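Local coordinates for Doc8: Type I dockerin repeat domain from family 9 glycoside hydrolase WP_009982745[Ruminococcus flavefaciens] (Ruminococcus flavefaciens FD-1, PDB 5M2S), which probably binds a cohesin module through its calcium-loaded repeats, docking the family 9 glycoside hydrolase that carries it onto the bacterial cellulosome, at residues G35-S40 / L88-Y93. Residues are numbered along the deposited sequence; the frame is centred on the assembly and turned at random. Where two conformers were deposited one is given.
With CA (calcium ion), chain G.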
loop_
_atom_site.group_PDB
_atom_site.type_symbol
_atom_site.label_atom_id
_atom_site.label_comp_id
_atom_site.label_asym_id
_atom_site.label_seq_id
_atom_site.Cartn_x
_atom_site.Cartn_y
_atom_site.Cartn_z
ATOM N N GLY B 35 0.017 4.040 19.001
ATOM C CA GLY B 35 0.453 5.446 19.040
ATOM C C GLY B 35 0.826 6.078 17.719
ATOM O O GLY B 35 1.291 7.237 17.683
ATOM N N ILE B 36 0.618 5.330 16.640
ATOM C CA ILE B 36 0.747 5.928 15.306
ATOM C C ILE B 36 -0.434 5.475 14.464
ATOM O O ILE B 36 -1.112 4.484 14.765
ATOM C CB ILE B 36 2.082 5.630 14.581
ATOM C CG1 ILE B 36 2.163 4.185 14.128
ATOM C CG2 ILE B 36 3.306 5.969 15.443
ATOM C CD1 ILE B 36 3.293 3.969 13.158
ATOM N N VAL B 37 -0.733 6.284 13.444
ATOM C CA VAL B 37 -1.805 5.953 12.488
ATOM C C VAL B 37 -1.135 5.528 11.179
ATOM O O VAL B 37 -0.411 6.310 10.531
ATOM C CB VAL B 37 -2.786 7.114 12.275
ATOM C CG1 VAL B 37 -3.880 6.735 11.281
ATOM C CG2 VAL B 37 -3.420 7.448 13.624
ATOM N N ASP B 38 -1.315 4.260 10.847
ATOM C CA ASP B 38 -0.776 3.721 9.605
ATOM C C ASP B 38 -1.691 2.609 9.084
ATOM O O ASP B 38 -2.780 2.354 9.629
ATOM C CB ASP B 38 0.689 3.288 9.777
ATOM C CG ASP B 38 0.870 2.094 10.687
ATOM O OD1 ASP B 38 -0.102 1.338 10.945
ATOM O OD2 ASP B 38 2.044 1.856 11.109
ATOM N N ILE B 39 -1.268 1.960 8.013
ATOM C CA ILE B 39 -2.169 1.058 7.312
ATOM C C ILE B 39 -2.514 -0.149 8.165
ATOM O O ILE B 39 -3.529 -0.800 7.905
ATOM C CB ILE B 39 -1.627 0.692 5.909
ATOM C CG1 ILE B 39 -2.677 0.010 5.040
ATOM C CG2 ILE B 39 -0.367 -0.155 5.992
ATOM C CD1 ILE B 39 -3.747 0.928 4.505
ATOM N N SER B 40 -1.704 -0.461 9.190
ATOM C CA SER B 40 -2.057 -1.577 10.106
ATOM C C SER B 40 -3.365 -1.310 10.865
ATOM O O SER B 40 -4.086 -2.235 11.305
ATOM C CB SER B 40 -0.945 -1.916 11.130
ATOM O OG SER B 40 0.089 -2.748 10.576
ATOM N N LEU B 88 -11.541 2.447 5.222
ATOM C CA LEU B 88 -11.364 3.267 4.016
ATOM C C LEU B 88 -10.974 4.675 4.349
ATOM O O LEU B 88 -10.152 5.267 3.639
ATOM C CB LEU B 88 -12.639 3.287 3.176
ATOM C CG LEU B 88 -13.078 1.924 2.632
ATOM C CD1 LEU B 88 -14.425 2.001 1.926
ATOM C CD2 LEU B 88 -12.037 1.411 1.683
ATOM N N ALA B 89 -11.561 5.249 5.412
ATOM C CA ALA B 89 -11.199 6.604 5.818
ATOM C C ALA B 89 -9.719 6.712 6.218
ATOM O O ALA B 89 -9.027 7.702 5.893
ATOM C CB ALA B 89 -12.086 7.061 6.971
ATOM N N ILE B 90 -9.232 5.711 6.937
ATOM C CA ILE B 90 -7.816 5.668 7.309
ATOM C C ILE B 90 -6.967 5.642 6.031
ATOM O O ILE B 90 -5.975 6.383 5.923
ATOM C CB ILE B 90 -7.525 4.478 8.255
ATOM C CG1 ILE B 90 -8.236 4.707 9.597
ATOM C CG2 ILE B 90 -6.022 4.258 8.437
ATOM C CD1 ILE B 90 -8.204 3.503 10.502
ATOM N N GLN B 91 -7.335 4.796 5.063
ATOM C CA GLN B 91 -6.634 4.777 3.772
ATOM C C GLN B 91 -6.649 6.142 3.090
ATOM O O GLN B 91 -5.621 6.581 2.574
ATOM C CB GLN B 91 -7.209 3.730 2.831
ATOM C CG GLN B 91 -6.928 2.323 3.283
ATOM C CD GLN B 91 -7.604 1.328 2.368
ATOM O OE1 GLN B 91 -8.721 0.863 2.657
ATOM N NE2 GLN B 91 -6.985 1.049 1.233
ATOM N N LYS B 92 -7.792 6.822 3.104
ATOM C CA LYS B 92 -7.874 8.142 2.469
ATOM C C LYS B 92 -6.925 9.134 3.139
ATOM O O LYS B 92 -6.221 9.936 2.492
ATOM C CB LYS B 92 -9.298 8.672 2.507
ATOM C CG LYS B 92 -10.320 7.947 1.634
ATOM C CD LYS B 92 -11.683 8.592 1.822
ATOM C CE LYS B 92 -12.766 7.857 1.053
ATOM N NZ LYS B 92 -14.023 8.664 1.027
ATOM N N TYR B 93 -6.937 9.118 4.465
ATOM C CA TYR B 93 -6.051 9.988 5.244
ATOM C C TYR B 93 -4.582 9.741 4.901
ATOM O O TYR B 93 -3.794 10.676 4.623
ATOM C CB TYR B 93 -6.301 9.755 6.739
ATOM C CG TYR B 93 -5.308 10.464 7.571
ATOM C CD1 TYR B 93 -5.333 11.854 7.657
ATOM C CD2 TYR B 93 -4.307 9.773 8.228
ATOM C CE1 TYR B 93 -4.376 12.532 8.384
ATOM C CE2 TYR B 93 -3.346 10.442 8.973
ATOM C CZ TYR B 93 -3.387 11.810 9.044
ATOM O OH TYR B 93 -2.422 12.453 9.792
HETATM CA CA CA G . -1.895 2.385 15.034
HETATM O O HOH W 1 -0.410 1.157 13.627
#
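Where the first calcium loop of this type I dockerin runs into helix 39-50, Val37 and Ile39 pack against Ile90, Gln91 and Tyr93 of helix 84-94. No hydrogen bond crosses between the two segments, and the join is made by carbon contacts. Val37 meets two side chains one helical turn apart with its CG1 methyl, 4.3 Å from CG2 of Ile90 and equally far from CD2 of Tyr93, whose ring it approaches obliquely. The same Ile90 methyl comes within 3.9 Å of the carbonyl O of Asp38, and the Ile90 side chain also touches Asp41 and Ile45 of helix 39-50. With CG1 of Ile39 anti to the backbone N (chi1 -167°), its CD1 methyl reaches across to CG of Gln91 at 3.7 Å, touching the aliphatic part of the glutamine. The Gln91 amide is hydrogen-bonded at both ends to the chain of another protein, OE1 to a basic side chain and NE2 to a polar one.

Just before Val37, the carbonyl O of Ile36 binds calcium at 2.3 Å, alongside Asp30, Asn32, Asp34, Asp41 and a water. That water donates to OD1 of Asp38, 2.7 Å away. The same oxygen caps the helix by accepting from N of Ser40 at 3.0 Å, the donor lying 45° out of the carboxylate plane, so one carboxylate ties the metal shell to the helix start. A calcium loop that leads into a capped helix and packs against helix 84-94 is in keeping with the two-calcium type I dockerin fold.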